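Local coordinates for SYE1 (Shewanella oneidensis, PDB 4AWT), which binds flavin mononucleotide and probably reduces carbon-carbon double bonds with NADH or NADPH as hydride source, at residues 180-185 with 230-235; 186-191 with 211-216; 327-332 with 360-365. The protein carries 1 engineered substitution. All blocks are in the same frame, centred on the assembly; numbering follows the deposited sequence.

Contacts 1 and 2 are neighbours, their centres 10 Å apart, and both belong to one connection of the TIM barrel: contact 1 pairs strands 177-181 and 230-234, and contact 2 joins helices 187-192 and 212-225, which lie between those strands in the chain. They touch directly, G185 O lying 2.8 Å from Q190 NE2 and H181 NE2 3.4 Å from Y186 CD2. Contact 1 handles the flavin itself through H181 and R233; the side chain of I188 in contact 2 stays about 12 Å from the cofactor. Contact 3 is separate, its centre about 28 Å from that of contact 1. It holds the C-terminal tail to the chain just beyond R323, which binds FMN.

Contact 1 of 3, residues 180-185 with 230-235; sequences LHAANG and VGVRLA. With FMN (flavin mononucleotide), chain B.
L180 and H181 pair in parallel with V232 and R233 on two neighbouring strands of the barrel, and alternation sends the side chains to its two sides: L180 and V232 outward to the helices, H181 and R233 inward to the flavin. The backbones are joined by L180 N to G231 O (2.8 Å), by R233 N to L180 O, and by A182 N to R233 O, where the donor arrives in the carbonyl plane.

R233 leaves its strand with CG anti to the backbone N (chi1 -157°) and runs extended to NE, passing the methyl of A183 on the way to the cofactor. Its guanidinium has FMN N1 in plane at its edge. NH1 donates to O2 of the pyrimidine ring at 2.8 Å and to the ribityl O2' at 3.0 Å, while NH2 donates to O3' at 2.8 Å, so one side chain fixes the ribityl chain against the ring. A cation here would probably favour negative charge at N1 and O2 of the reduced flavin.

H181 is turned differently. It offers a ring face to FMN O2, which lies 3.0 Å from NE2, and its rotation is steadied by A183 N donating to ND1 at 3.2 Å, from a position tilted off the ring plane. N184 reaches the same region, with ND2 oblique to the guanidinium and OD1 against the CB of A235. H181 and N184 probably correspond to the histidine-asparagine pair that receives substrate oxygens in old yellow enzymes.

Further along the two segments, A183 CB rests 3.8 Å from A235 CB, and a water links A182 O to A235 N. W102, at the end of the neighbouring strand 96-102, stacks on H181; outside the barrel L180 packs on helix 212-225, and V232 and L234 pack on helix 248-261.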
loop_
_atom_site.group_PDB
_atom_site.type_symbol
_atom_site.label_atom_id
_atom_site.label_comp_id
_atom_site.label_asym_id
_atom_site.label_seq_id
_atom_site.Cartn_x
_atom_site.Cartn_y
_atom_site.Cartn_z
ATOM N N LEU A 180 -0.882 4.824 4.677
ATOM C CA LEU A 180 -0.335 3.875 5.639
ATOM C C LEU A 180 -0.678 2.468 5.204
ATOM O O LEU A 180 -1.846 2.101 5.122
ATOM C CB LEU A 180 -0.941 4.148 7.002
ATOM C CG LEU A 180 -0.526 3.188 8.112
ATOM C CD1 LEU A 180 0.992 3.238 8.323
ATOM C CD2 LEU A 180 -1.284 3.504 9.390
ATOM N N HIS A 181 0.339 1.644 4.956
ATOM C CA HIS A 181 0.088 0.239 4.615
ATOM C C HIS A 181 -0.225 -0.501 5.921
ATOM O O HIS A 181 0.692 -0.870 6.656
ATOM C CB HIS A 181 1.266 -0.394 3.912
ATOM C CG HIS A 181 0.927 -1.674 3.220
ATOM N ND1 HIS A 181 -0.224 -2.341 3.451
ATOM C CD2 HIS A 181 1.635 -2.305 2.244
ATOM C CE1 HIS A 181 -0.209 -3.381 2.641
ATOM N NE2 HIS A 181 0.876 -3.391 1.893
ATOM N N ALA A 182 -1.491 -0.709 6.219
ATOM C CA ALA A 182 -1.944 -1.468 7.354
ATOM C C ALA A 182 -2.645 -2.744 6.920
ATOM O O ALA A 182 -3.443 -3.312 7.672
ATOM C CB ALA A 182 -2.824 -0.609 8.271
ATOM N N ALA A 183 -2.262 -3.241 5.755
ATOM C CA ALA A 183 -2.911 -4.340 5.055
ATOM C C ALA A 183 -1.910 -5.458 4.783
ATOM O O ALA A 183 -0.761 -5.430 5.209
ATOM C CB ALA A 183 -3.572 -3.795 3.787
ATOM N N ASN A 184 -2.409 -6.458 4.055
ATOM C CA ASN A 184 -1.739 -7.571 3.428
ATOM C C ASN A 184 -0.689 -8.213 4.347
ATOM O O ASN A 184 0.363 -8.662 3.884
ATOM C CB ASN A 184 -1.172 -7.161 2.078
ATOM C CG ASN A 184 -2.296 -6.762 1.152
ATOM O OD1 ASN A 184 -3.461 -6.938 1.446
ATOM N ND2 ASN A 184 -1.943 -6.203 0.022
ATOM N N GLY A 185 -1.034 -8.352 5.614
ATOM C CA GLY A 185 -0.243 -9.147 6.516
ATOM C C GLY A 185 0.993 -8.470 7.067
ATOM O O GLY A 185 1.793 -9.154 7.733
ATOM N N VAL A 230 -3.549 12.011 4.726
ATOM C CA VAL A 230 -3.318 10.671 5.244
ATOM C C VAL A 230 -4.434 9.750 4.762
ATOM O O VAL A 230 -5.597 9.933 5.101
ATOM C CB VAL A 230 -3.253 10.648 6.766
ATOM C CG1 VAL A 230 -3.172 9.225 7.307
ATOM C CG2 VAL A 230 -2.062 11.472 7.267
ATOM N N GLY A 231 -4.042 8.703 4.014
ATOM C CA GLY A 231 -4.919 7.577 3.706
ATOM C C GLY A 231 -4.402 6.349 4.424
ATOM O O GLY A 231 -3.245 6.308 4.858
ATOM N N VAL A 232 -5.249 5.316 4.534
ATOM C CA VAL A 232 -4.876 4.080 5.171
ATOM C C VAL A 232 -5.383 2.917 4.325
ATOM O O VAL A 232 -6.522 2.962 3.864
ATOM C CB VAL A 232 -5.420 3.974 6.601
ATOM C CG1 VAL A 232 -5.102 2.630 7.241
ATOM C CG2 VAL A 232 -4.894 5.116 7.461
ATOM N N ARG A 233 -4.572 1.871 4.190
ATOM C CA ARG A 233 -4.950 0.651 3.498
ATOM C C ARG A 233 -5.160 -0.471 4.510
ATOM O O ARG A 233 -4.315 -0.711 5.374
ATOM C CB ARG A 233 -3.892 0.249 2.474
ATOM C CG ARG A 233 -4.486 -0.645 1.391
ATOM C CD ARG A 233 -3.546 -0.923 0.238
ATOM N NE ARG A 233 -4.324 -1.310 -0.932
ATOM C CZ ARG A 233 -3.907 -1.995 -1.985
ATOM N NH1 ARG A 233 -2.761 -2.604 -2.003
ATOM N NH2 ARG A 233 -4.728 -2.116 -3.033
ATOM N N LEU A 234 -6.299 -1.178 4.358
ATOM C CA LEU A 234 -6.685 -2.317 5.177
ATOM C C LEU A 234 -7.023 -3.510 4.290
ATOM O O LEU A 234 -7.441 -3.337 3.138
ATOM C CB LEU A 234 -7.906 -2.015 6.072
ATOM C CG LEU A 234 -7.708 -0.896 7.087
ATOM C CD1 LEU A 234 -9.027 -0.685 7.833
ATOM C CD2 LEU A 234 -6.579 -1.177 8.078
ATOM N N ALA A 235 -6.899 -4.708 4.852
ATOM C CA ALA A 235 -7.249 -5.956 4.190
ATOM C C ALA A 235 -8.083 -6.801 5.130
ATOM O O ALA A 235 -7.570 -7.670 5.842
ATOM C CB ALA A 235 -6.028 -6.701 3.762
HETATM N N1 FMN B . -0.065 -3.720 -2.385
HETATM C C2 FMN B . 0.396 -2.833 -1.511
HETATM O O2 FMN B . -0.344 -2.315 -0.633
HETATM N N3 FMN B . 1.728 -2.446 -1.548
HETATM C C4 FMN B . 2.633 -2.945 -2.470
HETATM O O4 FMN B . 3.796 -2.462 -2.500
HETATM C C4A FMN B . 2.160 -3.956 -3.305
HETATM N N5 FMN B . 3.020 -4.587 -4.202
HETATM C C5A FMN B . 2.428 -5.273 -5.297
HETATM C C6 FMN B . 3.210 -5.684 -6.348
HETATM C C7 FMN B . 2.661 -6.344 -7.473
HETATM C C7M FMN B . 3.566 -6.652 -8.642
HETATM C C8 FMN B . 1.326 -6.618 -7.471
HETATM C C8M FMN B . 0.650 -7.292 -8.648
HETATM C C9 FMN B . 0.515 -6.213 -6.391
HETATM C C9A FMN B . 1.052 -5.529 -5.299
HETATM N N10 FMN B . 0.235 -5.068 -4.245
HETATM C C10 FMN B . 0.778 -4.231 -3.289
HETATM C "C1'" FMN B . -1.211 -5.296 -4.304
HETATM C "C2'" FMN B . -1.939 -4.369 -5.294
HETATM O "O2'" FMN B . -1.943 -3.033 -4.821
HETATM C "C3'" FMN B . -3.391 -4.756 -5.495
HETATM O "O3'" FMN B . -4.159 -4.571 -4.316
HETATM C "C4'" FMN B . -3.615 -6.187 -6.015
HETATM O "O4'" FMN B . -2.724 -6.510 -7.071
HETATM C "C5'" FMN B . -5.062 -6.451 -6.385
HETATM O "O5'" FMN B . -5.492 -5.601 -7.462
HETATM P P FMN B . -5.521 -6.179 -8.970
HETATM O O1P FMN B . -4.084 -6.409 -9.369
HETATM O O2P FMN B . -6.318 -7.465 -8.947
HETATM O O3P FMN B . -6.179 -5.066 -9.747
HETATM O O HOH W 1 -5.679 -4.953 7.394
#

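Contact 2 of 3, residues 186-191 with 211-216; sequences YLINQF and LRFLDE. With BOG (octyl beta-D-glucopyranoside), chain D.
F213 and its partners L187, I188 and F191 bring together two helices of a single beta-alpha-beta crossover of the TIM barrel: the short helix 187-192 and helix 212-225, both lying between strands 177-181 and 230-234. The axes of the short pieces 187-191 and 212-216 come within 9.1 Å, their N-to-C directions 137° apart.

The two phenylalanines meet obliquely, centroids 4.6 Å apart and planes turned by 33°, which makes neither a parallel stack nor an edge-to-face pair. CD2 of F213 sits over the F191 face towards its rim, 3.6 Å from F191 CD1, and CB of F213 makes a CH-pi contact with the same face. With CG anti to its own backbone N (chi1 -172°), F213 extends the same side of its ring to L187 and I188, where CE2 meets I188 CG1 at 3.8 Å and L187 CD2 at 3.9 Å; both aliphatic chains cross it at about a right angle. The other branch of I188, CG2, lies 3.9 Å from L214 CB.

Y186, just before helix 187-192, takes no part in this packing; its OH is hydrogen-bonded to O4 of the bound octyl glucoside and to Y68 OH. F213 also packs on I156 and V159 of helix 153-172, while I188 and L214 both rest on L180 of strand 177-181.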
loop_
_atom_site.group_PDB
_atom_site.type_symbol
_atom_site.label_atom_id
_atom_site.label_comp_id
_atom_site.label_asym_id
_atom_site.label_seq_id
_atom_site.Cartn_x
_atom_site.Cartn_y
_atom_site.Cartn_z
ATOM N N TYR A 186 1.165 -7.176 6.846
ATOM C CA TYR A 186 2.365 -6.458 7.286
ATOM C C TYR A 186 2.223 -6.012 8.732
ATOM O O TYR A 186 1.376 -6.481 9.461
ATOM C CB TYR A 186 2.740 -5.412 6.231
ATOM C CG TYR A 186 3.066 -6.088 4.916
ATOM C CD1 TYR A 186 4.140 -6.964 4.804
ATOM C CD2 TYR A 186 2.300 -5.847 3.786
ATOM C CE1 TYR A 186 4.450 -7.585 3.618
ATOM C CE2 TYR A 186 2.603 -6.455 2.593
ATOM C CZ TYR A 186 3.662 -7.330 2.484
ATOM O OH TYR A 186 3.908 -7.920 1.285
ATOM N N LEU A 187 3.158 -5.161 9.225
ATOM C CA LEU A 187 3.310 -4.999 10.664
ATOM C C LEU A 187 2.035 -4.602 11.360
ATOM O O LEU A 187 1.641 -5.216 12.361
ATOM C CB LEU A 187 4.393 -3.960 10.985
ATOM C CG LEU A 187 4.627 -3.795 12.486
ATOM C CD1 LEU A 187 5.146 -5.042 13.161
ATOM C CD2 LEU A 187 5.571 -2.615 12.718
ATOM N N ILE A 188 1.389 -3.534 10.902
ATOM C CA ILE A 188 0.190 -3.091 11.614
ATOM C C ILE A 188 -0.880 -4.175 11.579
ATOM O O ILE A 188 -1.595 -4.408 12.564
ATOM C CB ILE A 188 -0.288 -1.727 11.118
ATOM C CG1 ILE A 188 0.834 -0.677 11.337
ATOM C CG2 ILE A 188 -1.575 -1.312 11.809
ATOM C CD1 ILE A 188 0.548 0.623 10.745
ATOM N N ASN A 189 -1.000 -4.850 10.432
ATOM C CA ASN A 189 -1.950 -5.934 10.301
ATOM C C ASN A 189 -1.654 -7.080 11.251
ATOM O O ASN A 189 -2.596 -7.780 11.678
ATOM C CB ASN A 189 -1.975 -6.320 8.824
ATOM C CG ASN A 189 -3.122 -7.143 8.307
ATOM O OD1 ASN A 189 -3.226 -7.276 7.076
ATOM N ND2 ASN A 189 -3.995 -7.634 9.160
ATOM N N GLN A 190 -0.386 -7.296 11.604
ATOM C CA GLN A 190 0.010 -8.301 12.576
ATOM C C GLN A 190 -0.458 -7.953 14.006
ATOM O O GLN A 190 -0.518 -8.860 14.824
ATOM C CB GLN A 190 1.530 -8.479 12.561
ATOM C CG GLN A 190 2.040 -9.108 11.267
ATOM C CD GLN A 190 3.447 -8.756 10.904
ATOM O OE1 GLN A 190 4.344 -8.631 11.777
ATOM N NE2 GLN A 190 3.720 -8.569 9.638
ATOM N N PHE A 191 -0.766 -6.700 14.267
ATOM C CA PHE A 191 -1.433 -6.299 15.498
ATOM C C PHE A 191 -2.955 -6.400 15.401
ATOM O O PHE A 191 -3.611 -6.807 16.348
ATOM C CB PHE A 191 -1.071 -4.871 15.925
ATOM C CG PHE A 191 0.304 -4.716 16.526
ATOM C CD1 PHE A 191 1.447 -4.686 15.731
ATOM C CD2 PHE A 191 0.466 -4.637 17.901
ATOM C CE1 PHE A 191 2.693 -4.524 16.286
ATOM C CE2 PHE A 191 1.709 -4.494 18.461
ATOM C CZ PHE A 191 2.816 -4.429 17.655
ATOM N N LEU A 211 -6.474 -2.678 17.985
ATOM C CA LEU A 211 -6.509 -1.486 17.140
ATOM C C LEU A 211 -5.623 -0.380 17.651
ATOM O O LEU A 211 -5.475 0.656 16.978
ATOM C CB LEU A 211 -7.940 -0.970 16.976
ATOM C CG LEU A 211 -8.885 -1.944 16.263
ATOM C CD1 LEU A 211 -10.271 -1.374 16.198
ATOM C CD2 LEU A 211 -8.395 -2.298 14.882
ATOM N N ARG A 212 -5.001 -0.532 18.812
ATOM C CA ARG A 212 -4.277 0.565 19.457
ATOM C C ARG A 212 -3.067 0.991 18.649
ATOM O O ARG A 212 -2.809 2.201 18.524
ATOM C CB ARG A 212 -3.882 0.147 20.885
ATOM C CG ARG A 212 -3.299 1.329 21.654
ATOM C CD ARG A 212 -2.906 0.884 23.079
ATOM N NE ARG A 212 -4.009 0.265 23.799
ATOM C CZ ARG A 212 -5.031 0.851 24.318
ATOM N NH1 ARG A 212 -5.133 2.174 24.296
ATOM N NH2 ARG A 212 -5.979 0.083 24.886
ATOM N N PHE A 213 -2.278 0.062 18.132
ATOM C CA PHE A 213 -1.089 0.438 17.378
ATOM C C PHE A 213 -1.495 1.231 16.134
ATOM O O PHE A 213 -0.936 2.288 15.845
ATOM C CB PHE A 213 -0.266 -0.784 17.048
ATOM C CG PHE A 213 1.072 -0.486 16.431
ATOM C CD1 PHE A 213 1.978 0.351 17.026
ATOM C CD2 PHE A 213 1.429 -1.092 15.231
ATOM C CE1 PHE A 213 3.221 0.583 16.447
ATOM C CE2 PHE A 213 2.671 -0.862 14.665
ATOM C CZ PHE A 213 3.582 -0.063 15.305
ATOM N N LEU A 214 -2.514 0.749 15.404
ATOM C CA LEU A 214 -3.064 1.500 14.283
ATOM C C LEU A 214 -3.441 2.906 14.709
ATOM O O LEU A 214 -3.120 3.904 14.050
ATOM C CB LEU A 214 -4.275 0.763 13.730
ATOM C CG LEU A 214 -5.043 1.495 12.635
ATOM C CD1 LEU A 214 -4.240 1.649 11.350
ATOM C CD2 LEU A 214 -6.350 0.766 12.336
ATOM N N ASP A 215 -4.205 3.016 15.827
ATOM C CA ASP A 215 -4.652 4.287 16.306
ATOM C C ASP A 215 -3.498 5.256 16.535
ATOM O O ASP A 215 -3.525 6.415 16.154
ATOM C CB ASP A 215 -5.462 4.080 17.594
ATOM C CG ASP A 215 -6.131 5.322 18.087
ATOM O OD1 ASP A 215 -6.748 6.037 17.324
ATOM O OD2 ASP A 215 -6.226 5.447 19.302
ATOM N N GLU A 216 -2.461 4.752 17.235
ATOM C CA GLU A 216 -1.353 5.581 17.604
ATOM C C GLU A 216 -0.496 5.989 16.425
ATOM O O GLU A 216 0.005 7.128 16.347
ATOM C CB GLU A 216 -0.514 4.871 18.673
ATOM C CG GLU A 216 -1.279 4.745 19.987
ATOM C CD GLU A 216 -0.557 3.995 21.081
ATOM O OE1 GLU A 216 0.542 3.475 20.809
ATOM O OE2 GLU A 216 -1.085 3.878 22.193
HETATM C C1 BOG D . 4.577 -9.740 -3.140
HETATM O O1 BOG D . 4.737 -10.613 -4.224
HETATM C C2 BOG D . 5.065 -8.358 -3.442
HETATM O O2 BOG D . 6.460 -8.335 -3.660
HETATM C C3 BOG D . 4.789 -7.372 -2.297
HETATM O O3 BOG D . 5.047 -6.058 -2.709
HETATM C C4 BOG D . 3.290 -7.439 -1.975
HETATM O O4 BOG D . 3.033 -6.614 -0.889
HETATM C C5 BOG D . 2.820 -8.866 -1.714
HETATM O O5 BOG D . 3.140 -9.608 -2.874
HETATM C C6 BOG D . 1.339 -8.935 -1.442
HETATM O O6 BOG D . 1.070 -10.291 -1.132
HETATM C "C1'" BOG D . 4.844 -11.973 -3.877
HETATM C "C2'" BOG D . 5.196 -12.909 -5.029
HETATM C "C3'" BOG D . 4.389 -12.685 -6.271
HETATM C "C4'" BOG D . 4.328 -13.741 -7.369
HETATM C "C5'" BOG D . 4.863 -13.104 -8.656
HETATM C "C6'" BOG D . 6.210 -13.719 -9.042
HETATM C "C7'" BOG D . 6.748 -13.049 -10.318
HETATM C "C8'" BOG D . 7.726 -14.044 -10.933
#

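Contact 3 of 3, residues 327-332 with 360-365; sequences ANPDLP and YPTYQA
D330 takes hold of the C-terminal tail through the backbone of Y363: Y363 N donates to OD2 at 2.8 Å in an almost straight bond (178°), meeting the oxygen on its syn side but 28° out of the carboxylate plane. The same oxygen lies 3.5 Å from T362 CB and 3.4 Å from Y363 CB, so the carboxylate is set closely against the tail. CG of D330 lies between the backbone N and the carbonyl carbon (chi1 58°), a torsion that sets the carboxylate between the tail and R334.

One residue earlier P329 sets its CG against the tail, 3.4 Å from Y360 O and 4.1 Å from T362 CG2. At the other end of the contact the ring of Y360 lies flat against A327. CA of A327 makes a CH-pi contact 3.6 Å from the ring centroid, and the A327 methyl touches CE1 at 3.7 Å. A water donates to both A327 O and P361 O, bridging the two backbones.

Behind this shell, a type I turn from N328 to L331 presents P329 and D330, and N328 ties it down through P324 O and A342 N. The Y360 hydroxyl is bonded to V345 N, Y363 stacks on Y339, and OD1 of D330 makes a salt bridge with R334 NE.

Replacing D330 with an alanine would probably leave Y363 N without this acceptor and R334 without this carboxylate, so that the backbone at T362-Y363 is less firmly held. The carboxylate thus works with both oxygens, one for the tail's backbone and one for helix 331-337; the arginine probably keeps it ionised, and an anionic acceptor should strengthen the amide bond.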
loop_
_atom_site.group_PDB
_atom_site.type_symbol
_atom_site.label_atom_id
_atom_site.label_comp_id
_atom_site.label_asym_id
_atom_site.label_seq_id
_atom_site.Cartn_x
_atom_site.Cartn_y
_atom_site.Cartn_z
ATOM N N ALA A 327 0.747 -3.336 -17.171
ATOM C CA ALA A 327 0.888 -3.585 -18.587
ATOM C C ALA A 327 0.223 -2.544 -19.488
ATOM O O ALA A 327 0.412 -2.594 -20.693
ATOM C CB ALA A 327 0.340 -4.966 -18.928
ATOM N N ASN A 328 -0.536 -1.630 -18.920
ATOM C CA ASN A 328 -1.323 -0.677 -19.688
ATOM C C ASN A 328 -1.085 0.703 -19.099
ATOM O O ASN A 328 -1.775 1.135 -18.193
ATOM C CB ASN A 328 -2.816 -1.008 -19.649
ATOM C CG ASN A 328 -3.074 -2.373 -20.269
ATOM O OD1 ASN A 328 -3.205 -2.483 -21.484
ATOM N ND2 ASN A 328 -3.096 -3.391 -19.419
ATOM N N PRO A 329 -0.049 1.424 -19.590
ATOM C CA PRO A 329 0.230 2.733 -19.007
ATOM C C PRO A 329 -0.934 3.696 -19.157
ATOM O O PRO A 329 -1.164 4.561 -18.320
ATOM C CB PRO A 329 1.490 3.200 -19.740
ATOM C CG PRO A 329 1.472 2.435 -21.052
ATOM C CD PRO A 329 0.907 1.082 -20.670
ATOM N N ASP A 330 -1.666 3.528 -20.277
ATOM C CA ASP A 330 -2.846 4.258 -20.643
ATOM C C ASP A 330 -4.096 3.502 -20.267
ATOM O O ASP A 330 -5.126 3.542 -20.971
ATOM C CB ASP A 330 -2.853 4.583 -22.139
ATOM C CG ASP A 330 -2.775 3.383 -23.027
ATOM O OD1 ASP A 330 -2.388 2.272 -22.571
ATOM O OD2 ASP A 330 -3.089 3.552 -24.225
ATOM N N LEU A 331 -4.097 2.819 -19.108
ATOM C CA LEU A 331 -5.254 2.061 -18.696
ATOM C C LEU A 331 -6.515 2.880 -18.703
ATOM O O LEU A 331 -7.550 2.395 -19.205
ATOM C CB LEU A 331 -5.014 1.422 -17.313
ATOM C CG LEU A 331 -6.184 0.581 -16.832
ATOM C CD1 LEU A 331 -6.411 -0.650 -17.664
ATOM C CD2 LEU A 331 -5.967 0.203 -15.375
ATOM N N PRO A 332 -6.546 4.115 -18.192
ATOM C CA PRO A 332 -7.821 4.869 -18.198
ATOM C C PRO A 332 -8.398 4.989 -19.619
ATOM O O PRO A 332 -9.604 4.720 -19.809
ATOM C CB PRO A 332 -7.465 6.186 -17.554
ATOM C CG PRO A 332 -6.297 5.839 -16.620
ATOM C CD PRO A 332 -5.500 4.842 -17.444
ATOM N N TYR A 360 6.038 -1.151 -21.830
ATOM C CA TYR A 360 4.708 -1.500 -22.243
ATOM C C TYR A 360 4.134 -0.334 -23.034
ATOM O O TYR A 360 4.051 0.773 -22.476
ATOM C CB TYR A 360 3.816 -1.837 -21.088
ATOM C CG TYR A 360 4.091 -3.109 -20.350
ATOM C CD1 TYR A 360 3.595 -4.326 -20.803
ATOM C CD2 TYR A 360 4.826 -3.122 -19.170
ATOM C CE1 TYR A 360 3.785 -5.500 -20.096
ATOM C CE2 TYR A 360 5.049 -4.288 -18.476
ATOM C CZ TYR A 360 4.523 -5.469 -18.936
ATOM O OH TYR A 360 4.675 -6.655 -18.240
ATOM N N PRO A 361 3.764 -0.497 -24.287
ATOM C CA PRO A 361 3.281 0.672 -25.063
ATOM C C PRO A 361 1.895 1.120 -24.714
ATOM O O PRO A 361 1.068 0.376 -24.164
ATOM C CB PRO A 361 3.342 0.187 -26.499
ATOM C CG PRO A 361 3.297 -1.203 -26.415
ATOM C CD PRO A 361 3.858 -1.704 -25.108
ATOM N N THR A 362 1.619 2.367 -25.076
ATOM C CA THR A 362 0.243 2.798 -25.152
ATOM C C THR A 362 -0.469 2.109 -26.297
ATOM O O THR A 362 0.137 1.553 -27.211
ATOM C CB THR A 362 0.163 4.328 -25.299
ATOM O OG1 THR A 362 0.848 4.694 -26.494
ATOM C CG2 THR A 362 0.805 5.033 -24.101
ATOM N N TYR A 363 -1.800 2.139 -26.229
ATOM C CA TYR A 363 -2.615 1.423 -27.209
ATOM C C TYR A 363 -2.469 2.064 -28.580
ATOM O O TYR A 363 -2.547 3.288 -28.739
ATOM C CB TYR A 363 -4.085 1.494 -26.774
ATOM C CG TYR A 363 -4.983 0.753 -27.753
ATOM C CD1 TYR A 363 -4.931 -0.632 -27.838
ATOM C CD2 TYR A 363 -5.822 1.426 -28.617
ATOM C CE1 TYR A 363 -5.703 -1.314 -28.726
ATOM C CE2 TYR A 363 -6.612 0.749 -29.526
ATOM C CZ TYR A 363 -6.546 -0.624 -29.570
ATOM O OH TYR A 363 -7.328 -1.315 -30.448
ATOM N N GLN A 364 -2.318 1.222 -29.581
ATOM C CA GLN A 364 -2.309 1.705 -30.978
ATOM C C GLN A 364 -3.106 0.708 -31.792
ATOM O O GLN A 364 -2.715 -0.475 -31.859
ATOM C CB GLN A 364 -0.847 1.799 -31.480
ATOM C CG GLN A 364 -0.791 2.122 -32.905
ATOM C CD GLN A 364 -1.392 3.405 -33.380
ATOM O OE1 GLN A 364 -0.812 4.423 -32.987
ATOM N NE2 GLN A 364 -2.436 3.260 -34.211
ATOM N N ALA A 365 -4.177 1.149 -32.400
ATOM C CA ALA A 365 -4.919 0.251 -33.243
ATOM C C ALA A 365 -4.095 -0.188 -34.462
ATOM O O ALA A 365 -4.366 -1.304 -34.951
ATOM C CB ALA A 365 -6.180 0.968 -33.617
ATOM O OXT ALA A 365 -3.221 0.564 -34.893
HETATM O O HOH W 2 1.031 -2.314 -23.365
#